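Local coordinates for protein Exo-beta-1,3-galactanase (Bifidobacterium bifidum, PDB 5FLW) that is a putative exo-beta-1,3-galactanase of glycoside hydrolase family 43, and so probably releases galactose from the non-reducing ends of beta-1,3-galactans, at residues A[106-111]-A[134-139]; A[154-160]-A[186-191]. One frame throughout, in Å; residues are numbered along the deposited sequence.

Contact 1: A[106-111]-A[134-139]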
ATOM      1  N   TYR A 106       6.092  -4.878  18.806  1.00 14.64           N
ATOM      2  CA  TYR A 106       6.053  -5.496  17.487  1.00 14.47           C
ATOM      3  C   TYR A 106       5.665  -6.968  17.460  1.00 17.63           C
ATOM      4  O   TYR A 106       5.847  -7.631  16.429  1.00 23.13           O
ATOM      5  CB  TYR A 106       7.345  -5.247  16.715  1.00 19.27           C
ATOM      6  CG  TYR A 106       7.157  -4.112  15.775  1.00 22.71           C
ATOM      7  CD1 TYR A 106       7.262  -2.788  16.192  1.00 23.89           C
ATOM      8  CD2 TYR A 106       6.813  -4.384  14.443  1.00 24.20           C
ATOM      9  CE1 TYR A 106       7.057  -1.769  15.285  1.00 31.83           C
ATOM     10  CE2 TYR A 106       6.588  -3.398  13.548  1.00 24.03           C
ATOM     11  CZ  TYR A 106       6.707  -2.092  13.956  1.00 47.81           C
ATOM     12  OH  TYR A 106       6.495  -1.110  13.011  1.00 72.37           O
ATOM     13  N   GLY A 107       5.052  -7.468  18.524  1.00 17.28           N
ATOM     14  CA  GLY A 107       4.598  -8.836  18.619  1.00 15.48           C
ATOM     15  C   GLY A 107       3.154  -9.079  18.261  1.00 15.20           C
ATOM     16  O   GLY A 107       2.737 -10.243  18.250  1.00 17.76           O
ATOM     17  N   TYR A 108       2.366  -8.042  17.966  1.00 11.22           N
ATOM     18  CA  TYR A 108       0.927  -8.254  17.778  1.00 10.86           C
ATOM     19  C   TYR A 108       0.564  -8.711  16.367  1.00 13.06           C
ATOM     20  O   TYR A 108      -0.157  -9.709  16.192  1.00 12.39           O
ATOM     21  CB  TYR A 108       0.156  -7.005  18.152  1.00 10.92           C
ATOM     22  CG  TYR A 108      -1.361  -7.166  18.214  1.00 11.85           C
ATOM     23  CD1 TYR A 108      -1.956  -8.106  19.074  1.00 13.16           C
ATOM     24  CD2 TYR A 108      -2.211  -6.324  17.464  1.00 10.40           C
ATOM     25  CE1 TYR A 108      -3.363  -8.213  19.174  1.00 12.59           C
ATOM     26  CE2 TYR A 108      -3.616  -6.424  17.555  1.00 10.23           C
ATOM     27  CZ  TYR A 108      -4.176  -7.377  18.414  1.00 12.18           C
ATOM     28  OH  TYR A 108      -5.550  -7.515  18.547  1.00 13.37           O
ATOM     29  N   ALA A 109       0.978  -7.936  15.363  1.00 10.41           N
ATOM     30  CA  ALA A 109       0.943  -8.357  13.967  1.00 10.34           C
ATOM     31  C   ALA A 109      -0.461  -8.831  13.537  1.00 11.04           C
ATOM     32  O   ALA A 109      -0.664  -9.976  13.110  1.00 11.87           O
ATOM     33  CB  ALA A 109       2.029  -9.404  13.711  1.00 11.43           C
ATOM     34  N   HIS A 110      -1.436  -7.920  13.622  1.00  9.05           N
ATOM     35  CA  HIS A 110      -2.805  -8.210  13.198  1.00  9.67           C
ATOM     36  C   HIS A 110      -3.225  -7.301  12.039  1.00 10.35           C
ATOM     37  O   HIS A 110      -2.577  -6.292  11.732  1.00 10.70           O
ATOM     38  CB  HIS A 110      -3.806  -7.957  14.333  1.00  8.60           C
ATOM     39  CG  HIS A 110      -3.974  -9.101  15.290  1.00  8.96           C
ATOM     40  ND1 HIS A 110      -2.913  -9.684  15.948  1.00 11.18           N
ATOM     41  CD2 HIS A 110      -5.091  -9.719  15.748  1.00 10.05           C
ATOM     42  CE1 HIS A 110      -3.369 -10.628  16.758  1.00 13.09           C
ATOM     43  NE2 HIS A 110      -4.683 -10.683  16.639  1.00 10.35           N
ATOM     44  N   ILE A 111      -4.361  -7.662  11.423  1.00 10.21           N
ATOM     45  CA  ILE A 111      -5.098  -6.789  10.510  1.00 10.32           C
ATOM     46  C   ILE A 111      -6.275  -6.208  11.291  1.00 11.58           C
ATOM     47  O   ILE A 111      -7.042  -6.959  11.906  1.00 12.09           O
ATOM     48  CB  ILE A 111      -5.633  -7.578   9.294  1.00 11.06           C
ATOM     49  CG1 ILE A 111      -4.485  -8.231   8.494  1.00 13.60           C
ATOM     50  CG2 ILE A 111      -6.499  -6.680   8.394  1.00 10.78           C
ATOM     51  CD1 ILE A 111      -4.891  -9.338   7.511  1.00 11.06           C
ATOM     52  N   TYR A 134      -1.494 -16.535  12.343  1.00 11.42           N
ATOM     53  CA  TYR A 134      -0.216 -16.162  11.742  1.00 11.94           C
ATOM     54  C   TYR A 134       0.033 -14.659  11.845  1.00 12.61           C
ATOM     55  O   TYR A 134      -0.900 -13.845  11.855  1.00 11.88           O
ATOM     56  CB  TYR A 134      -0.172 -16.551  10.254  1.00 12.38           C
ATOM     57  CG  TYR A 134      -0.347 -18.034   9.972  1.00 11.11           C
ATOM     58  CD1 TYR A 134      -0.076 -18.977  10.939  1.00 11.09           C
ATOM     59  CD2 TYR A 134      -0.744 -18.484   8.715  1.00 15.67           C
ATOM     60  CE1 TYR A 134      -0.232 -20.350  10.685  1.00 13.55           C
ATOM     61  CE2 TYR A 134      -0.896 -19.816   8.457  1.00 12.74           C
ATOM     62  CZ  TYR A 134      -0.632 -20.750   9.436  1.00 12.93           C
ATOM     63  OH  TYR A 134      -0.805 -22.085   9.160  1.00 18.31           O
ATOM     64  N   LEU A 135       1.323 -14.294  11.855  1.00 10.27           N
ATOM     65  CA  LEU A 135       1.722 -12.894  11.810  1.00 10.37           C
ATOM     66  C   LEU A 135       1.227 -12.219  10.542  1.00  9.19           C
ATOM     67  O   LEU A 135       1.366 -12.755   9.441  1.00 11.24           O
ATOM     68  CB  LEU A 135       3.243 -12.804  11.790  1.00 12.21           C
ATOM     69  CG  LEU A 135       4.009 -13.382  12.972  1.00 14.39           C
ATOM     70  CD1 LEU A 135       5.519 -13.512  12.660  1.00 15.52           C
ATOM     71  CD2 LEU A 135       3.743 -12.537  14.244  1.00 12.45           C
ATOM     72  N   SER A 136       0.689 -11.010  10.688  1.00  9.59           N
ATOM     73  CA  SER A 136       0.403 -10.117   9.565  1.00 10.59           C
ATOM     74  C   SER A 136       0.988  -8.739   9.884  1.00 12.84           C
ATOM     75  O   SER A 136       0.644  -8.137  10.912  1.00 11.69           O
ATOM     76  CB  SER A 136      -1.106 -10.011   9.319  1.00 11.32           C
ATOM     77  OG  SER A 136      -1.378  -9.135   8.233  1.00 12.66           O
ATOM     78  N   ARG A 137       1.905  -8.259   9.043  1.00 10.71           N
ATOM     79  CA  ARG A 137       2.466  -6.917   9.215  1.00  8.68           C
ATOM     80  C   ARG A 137       2.128  -6.040   8.006  1.00 11.43           C
ATOM     81  O   ARG A 137       0.962  -5.668   7.858  1.00 10.90           O
ATOM     82  CB  ARG A 137       3.933  -6.999   9.620  1.00 11.05           C
ATOM     83  CG  ARG A 137       4.063  -7.624  11.025  1.00 13.35           C
ATOM     84  CD  ARG A 137       5.428  -7.369  11.598  1.00 15.13           C
ATOM     85  NE  ARG A 137       5.628  -7.885  12.951  1.00 17.93           N
ATOM     86  CZ  ARG A 137       6.093  -9.100  13.178  1.00 15.52           C
ATOM     87  NH1 ARG A 137       6.340  -9.883  12.122  1.00 19.61           N
ATOM     88  NH2 ARG A 137       6.327  -9.535  14.421  1.00 13.00           N
ATOM     89  N   ASP A 138       3.070  -5.741   7.104  1.00 10.51           N
ATOM     90  CA  ASP A 138       2.713  -4.900   5.953  1.00 10.71           C
ATOM     91  C   ASP A 138       1.579  -5.533   5.157  1.00  9.58           C
ATOM     92  O   ASP A 138       1.538  -6.756   4.971  1.00 11.70           O
ATOM     93  CB  ASP A 138       3.887  -4.756   4.994  1.00 10.05           C
ATOM     94  CG  ASP A 138       4.936  -3.781   5.480  1.00 12.30           C
ATOM     95  OD1 ASP A 138       4.828  -3.229   6.617  1.00 10.67           O
ATOM     96  OD2 ASP A 138       5.909  -3.614   4.719  1.00 12.18           O
ATOM     97  N   ILE A 139       0.644  -4.695   4.698  1.00  9.67           N
ATOM     98  CA  ILE A 139      -0.488  -5.147   3.907  1.00  9.56           C
ATOM     99  C   ILE A 139      -0.626  -4.290   2.649  1.00 11.00           C
ATOM    100  O   ILE A 139      -0.171  -3.141   2.590  1.00 11.90           O
ATOM    101  CB  ILE A 139      -1.835  -5.145   4.676  1.00 12.01           C
ATOM    102  CG1 ILE A 139      -2.134  -3.732   5.194  1.00 11.01           C
ATOM    103  CG2 ILE A 139      -1.858  -6.209   5.799  1.00  9.97           C
ATOM    104  CD1 ILE A 139      -3.601  -3.515   5.523  1.00 10.97           C
TER
HETATM  105  O   HOH W   1      -0.540 -12.484  14.481  1.00 12.75           O
HETATM  106  O   HOH W   2      -1.405  -6.550   9.091  1.00 11.79           O
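The methyl group of A109 lies over one face of the R137 guanidinium, 3.9 Å above its plane and offset toward the rim. R137 has CG anti to its own carbonyl carbon (chi1 -66°) and runs extended from there to NE, which carries the flat group past A109 to the loop backbone. There R137 NH2 donates to Y106 O over 2.8 Å, nearly straight (171°) and in the guanidinium plane. Although their planes are only 24° apart, the guanidinium does not lie over the Y106 ring; R137 NE sits at the ring edge, near its plane, 4.0 Å from Y106 CD2. With an alanine in place of R137, Y106 O would probably be left without this donor and the A109 methyl without the flat group beside it, letting the 106-109 loop shift. A109 CB also meets L135 CD2 at 3.6 Å. Its carbonyl accepts from S136 N at 3.0 Å, the donor standing above the carbonyl plane; water 1 lies within hydrogen-bonding distance of A109 O and Y134 O, with too few protons for all its acceptors. Deeper in, S136 OG packs 3.2 Å from I111 CG1; it is also hydrogen-bonded to water 2 and, outside both segments, to S153 OG. The contact belongs to a five-bladed beta-propeller, where the loop before strand 110-116 of one blade meets the connection into strand 139-143 of the next.

Contact 2: A[154-160]-A[186-191]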
ATOM      1  N   GLU A 154       2.335  -9.582   4.710  1.00 11.81           N
ATOM      2  CA  GLU A 154       3.662 -10.123   4.988  1.00 10.39           C
ATOM      3  C   GLU A 154       3.670 -10.833   6.339  1.00  9.83           C
ATOM      4  O   GLU A 154       3.264 -10.261   7.359  1.00 11.68           O
ATOM      5  CB  GLU A 154       4.725  -9.018   4.948  1.00  9.94           C
ATOM      6  CG  GLU A 154       6.172  -9.549   4.899  1.00 12.51           C
ATOM      7  CD  GLU A 154       6.786  -9.829   6.272  1.00 16.47           C
ATOM      8  OE1 GLU A 154       6.515  -9.059   7.222  1.00 14.31           O
ATOM      9  OE2 GLU A 154       7.548 -10.822   6.407  1.00 14.80           O
ATOM     10  N   ASP A 155       4.145 -12.081   6.336  1.00 11.46           N
ATOM     11  CA  ASP A 155       4.123 -12.980   7.489  1.00 12.03           C
ATOM     12  C   ASP A 155       5.548 -13.501   7.665  1.00 13.41           C
ATOM     13  O   ASP A 155       6.009 -14.336   6.865  1.00 11.57           O
ATOM     14  CB  ASP A 155       3.112 -14.093   7.193  1.00 13.20           C
ATOM     15  CG  ASP A 155       3.195 -15.294   8.130  1.00 10.94           C
ATOM     16  OD1 ASP A 155       4.043 -15.370   9.045  1.00 12.61           O
ATOM     17  OD2 ASP A 155       2.366 -16.226   7.895  1.00 14.11           O
ATOM     18  N   ARG A 156       6.250 -13.005   8.703  1.00 12.29           N
ATOM     19  CA  ARG A 156       7.694 -13.274   8.809  1.00 12.72           C
ATOM     20  C   ARG A 156       8.025 -14.770   8.889  1.00 15.57           C
ATOM     21  O   ARG A 156       9.134 -15.180   8.507  1.00 16.34           O
ATOM     22  CB  ARG A 156       8.326 -12.519   9.969  1.00 14.98           C
ATOM     23  CG  ARG A 156       9.881 -12.398   9.870  1.00 13.11           C
ATOM     24  CD  ARG A 156      10.346 -11.536   8.682  1.00 13.11           C
ATOM     25  NE  ARG A 156       9.450 -10.392   8.458  1.00 14.21           N
ATOM     26  CZ  ARG A 156       9.619  -9.160   8.962  1.00 17.06           C
ATOM     27  NH1 ARG A 156      10.665  -8.859   9.735  1.00 15.10           N
ATOM     28  NH2 ARG A 156       8.707  -8.220   8.707  1.00 15.75           N
ATOM     29  N   ASP A 157       7.098 -15.601   9.390  1.00 12.66           N
ATOM     30  CA  ASP A 157       7.402 -17.021   9.536  1.00 14.17           C
ATOM     31  C   ASP A 157       7.182 -17.819   8.247  1.00 15.63           C
ATOM     32  O   ASP A 157       7.685 -18.945   8.153  1.00 19.00           O
ATOM     33  CB  ASP A 157       6.553 -17.663  10.634  1.00 16.33           C
ATOM     34  CG  ASP A 157       6.751 -17.028  12.008  1.00 17.05           C
ATOM     35  OD1 ASP A 157       7.897 -16.711  12.398  1.00 18.88           O
ATOM     36  OD2 ASP A 157       5.711 -16.847  12.680  1.00 29.96           O
ATOM     37  N   HIS A 158       6.416 -17.280   7.259  1.00 15.32           N
ATOM     38  CA  HIS A 158       5.988 -18.097   6.115  1.00 16.27           C
ATOM     39  C   HIS A 158       6.278 -17.498   4.746  1.00 18.59           C
ATOM     40  O   HIS A 158       6.657 -18.235   3.812  1.00 19.28           O
ATOM     41  CB  HIS A 158       4.488 -18.483   6.185  1.00 14.19           C
ATOM     42  CG  HIS A 158       4.109 -19.221   7.431  1.00 14.13           C
ATOM     43  ND1 HIS A 158       3.290 -18.687   8.398  1.00 14.70           N
ATOM     44  CD2 HIS A 158       4.465 -20.447   7.879  1.00 17.10           C
ATOM     45  CE1 HIS A 158       3.139 -19.554   9.384  1.00 15.73           C
ATOM     46  NE2 HIS A 158       3.843 -20.630   9.092  1.00 17.75           N
ATOM     47  N   GLY A 159       6.086 -16.199   4.586  1.00 14.12           N
ATOM     48  CA  GLY A 159       6.175 -15.545   3.306  1.00 15.98           C
ATOM     49  C   GLY A 159       5.114 -14.481   3.244  1.00 14.95           C
ATOM     50  O   GLY A 159       4.475 -14.153   4.247  1.00 14.24           O
ATOM     51  N   THR A 160       4.913 -13.915   2.052  1.00 13.95           N
ATOM     52  CA  THR A 160       3.879 -12.905   1.883  1.00 12.89           C
ATOM     53  C   THR A 160       2.660 -13.562   1.235  1.00 15.49           C
ATOM     54  O   THR A 160       2.779 -14.198   0.173  1.00 13.16           O
ATOM     55  CB  THR A 160       4.411 -11.694   1.123  1.00 11.53           C
ATOM     56  OG1 THR A 160       5.492 -11.146   1.895  1.00 15.26           O
ATOM     57  CG2 THR A 160       3.321 -10.631   0.928  1.00 14.47           C
ATOM     58  N   TYR A 186      12.262 -15.051   3.110  1.00 25.50           N
ATOM     59  CA  TYR A 186      11.052 -14.331   3.473  1.00 20.27           C
ATOM     60  C   TYR A 186      10.320 -13.898   2.218  1.00 27.77           C
ATOM     61  O   TYR A 186      10.890 -13.853   1.122  1.00 21.81           O
ATOM     62  CB  TYR A 186      11.402 -13.040   4.234  1.00 32.62           C
ATOM     63  CG  TYR A 186      12.313 -13.286   5.393  1.00 27.10           C
ATOM     64  CD1 TYR A 186      11.809 -13.839   6.563  1.00 27.09           C
ATOM     65  CD2 TYR A 186      13.687 -12.999   5.311  1.00 26.01           C
ATOM     66  CE1 TYR A 186      12.627 -14.097   7.641  1.00 40.57           C
ATOM     67  CE2 TYR A 186      14.527 -13.255   6.391  1.00 31.64           C
ATOM     68  CZ  TYR A 186      13.978 -13.804   7.560  1.00 41.98           C
ATOM     69  OH  TYR A 186      14.760 -14.071   8.663  1.00 63.90           O
ATOM     70  N   GLY A 187       9.057 -13.524   2.404  1.00 16.78           N
ATOM     71  CA  GLY A 187       8.382 -12.739   1.399  1.00 17.11           C
ATOM     72  C   GLY A 187       8.895 -11.307   1.434  1.00 20.10           C
ATOM     73  O   GLY A 187       9.633 -10.897   2.333  1.00 21.31           O
ATOM     74  N   LEU A 188       8.484 -10.527   0.452  1.00 20.42           N
ATOM     75  CA  LEU A 188       8.872  -9.133   0.401  1.00 17.95           C
ATOM     76  C   LEU A 188       7.771  -8.341   1.094  1.00 18.43           C
ATOM     77  O   LEU A 188       6.612  -8.750   1.082  1.00 16.71           O
ATOM     78  CB  LEU A 188       9.031  -8.676  -1.049  1.00 17.90           C
ATOM     79  CG  LEU A 188      10.131  -9.368  -1.860  1.00 19.73           C
ATOM     80  CD1 LEU A 188      10.421  -8.595  -3.137  1.00 19.75           C
ATOM     81  CD2 LEU A 188      11.392  -9.529  -1.028  1.00 18.68           C
ATOM     82  N   GLU A 189       8.244  -7.236   1.636  1.00 13.38           N
ATOM     83  CA  GLU A 189       7.177  -6.524   2.330  1.00 14.41           C
ATOM     84  C   GLU A 189       6.550  -5.428   1.463  1.00 15.43           C
ATOM     85  O   GLU A 189       6.802  -5.375   0.265  1.00 11.27           O
ATOM     86  CB  GLU A 189       7.589  -6.043   3.723  1.00 20.65           C
ATOM     87  CG  GLU A 189       8.714  -5.039   3.756  1.00 19.67           C
ATOM     88  CD  GLU A 189       9.147  -4.700   5.172  1.00 28.84           C
ATOM     89  OE1 GLU A 189       8.391  -4.960   6.130  1.00 21.29           O
ATOM     90  OE2 GLU A 189      10.250  -4.159   5.321  1.00 22.67           O
ATOM     91  N   SER A 190       5.736  -4.423   2.028  1.00 12.20           N
ATOM     92  CA  SER A 190       5.059  -3.349   1.291  1.00 11.23           C
ATOM     93  C   SER A 190       4.529  -3.848  -0.057  1.00 13.22           C
ATOM     94  O   SER A 190       4.881  -3.319  -1.102  1.00 15.06           O
ATOM     95  CB  SER A 190       5.946  -2.104   1.136  1.00 13.81           C
ATOM     96  OG  SER A 190       7.056  -2.325   0.287  1.00 12.90           O
ATOM     97  N   PRO A 191       3.664  -4.859  -0.023  1.00 12.13           N
ATOM     98  CA  PRO A 191       3.168  -5.437  -1.280  1.00 11.96           C
ATOM     99  C   PRO A 191       2.174  -4.540  -2.011  1.00 12.26           C
ATOM    100  O   PRO A 191       1.363  -3.826  -1.396  1.00 12.05           O
ATOM    101  CB  PRO A 191       2.472  -6.729  -0.810  1.00 12.13           C
ATOM    102  CG  PRO A 191       2.026  -6.411   0.593  1.00 11.97           C
ATOM    103  CD  PRO A 191       3.181  -5.604   1.158  1.00 12.27           C
TER
HETATM  104  O   HOH W   3       5.953  -6.373   6.922  1.00 12.12           O
HETATM  105  O   HOH W   4       8.117 -13.161   5.114  1.00 17.10           O
HETATM  106  O   HOH W   5       7.662  -5.341   9.397  1.00 22.39           O
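T160 OG1 donates to L188 O over 2.8 Å, the one direct hydrogen bond between 154-160 and 186-191; the hydroxyl stands above the carbonyl plane. Farther along the hairpin, E154 and R156 form a salt bridge. R156 grips the carboxylate side-on, NH2 to E154 OE1 at 2.8 Å (172°) and NE to E154 OE2; OE2 is met on its syn side, whereas OE1 is approached from above the carboxylate plane. E154 is thereby fixed in rotation and its oxygens lead across the contact through water: water 3 donates to E154 OE1 and E189 OE1, while water 4 donates to E154 OE2 and D155 O and accepts from G187 N at 2.9 Å. R156 NH2 and E189 OE1, 4.2 Å apart, are too distant and badly aligned for a direct bond, the oxygen lying well out of the guanidinium plane; water 5 joins them, its bond to E189 OE1 being weak.

Around this polar centre the packing is close. G187 CA lies 3.3 Å from T160 OG1, and a side chain at G187 would collide with that hydroxyl and with the G159 backbone. G187 O is buried without a polar partner. R156, bent at chi2 (66°) and chi3, brings CD to 3.5 Å from Y186 CD1, while R156 O lies at the edge of the Y186 ring, in its plane. E154 CG meets E189 CB at 4.0 Å, and T160 and P191 both touch W202 of strand 199-205.

The hairpin end combines an Asx turn, D157 N to D155 OD1, with a classic beta bulge in which H158 and G159 face D155. Here one propeller blade's hairpin packs on the linker entering the next blade's strand 191-196.

The two contacts follow one another in series, neither nested nor crossed. From the N terminus, contact 1 closes a loop over strands 110-116 and 124-129, bringing 134-139 back to 106-111. The chain then enters strand 139-143 and runs out along 149-155, where contact 2 opens; it closes when 186-191 returns to the hairpin end after strand 172-179. Their centres are about 10 Å apart and they touch: D138 O lies 2.9 Å from E154 N, and D138 OD2 is 2.8 Å from S190 N, both probable hydrogen bonds. D138 thus joins its own blade, at E154, to the connection into the next, at S190; with contact 1 reaching back to the preceding blade, the contacts span three successive blades.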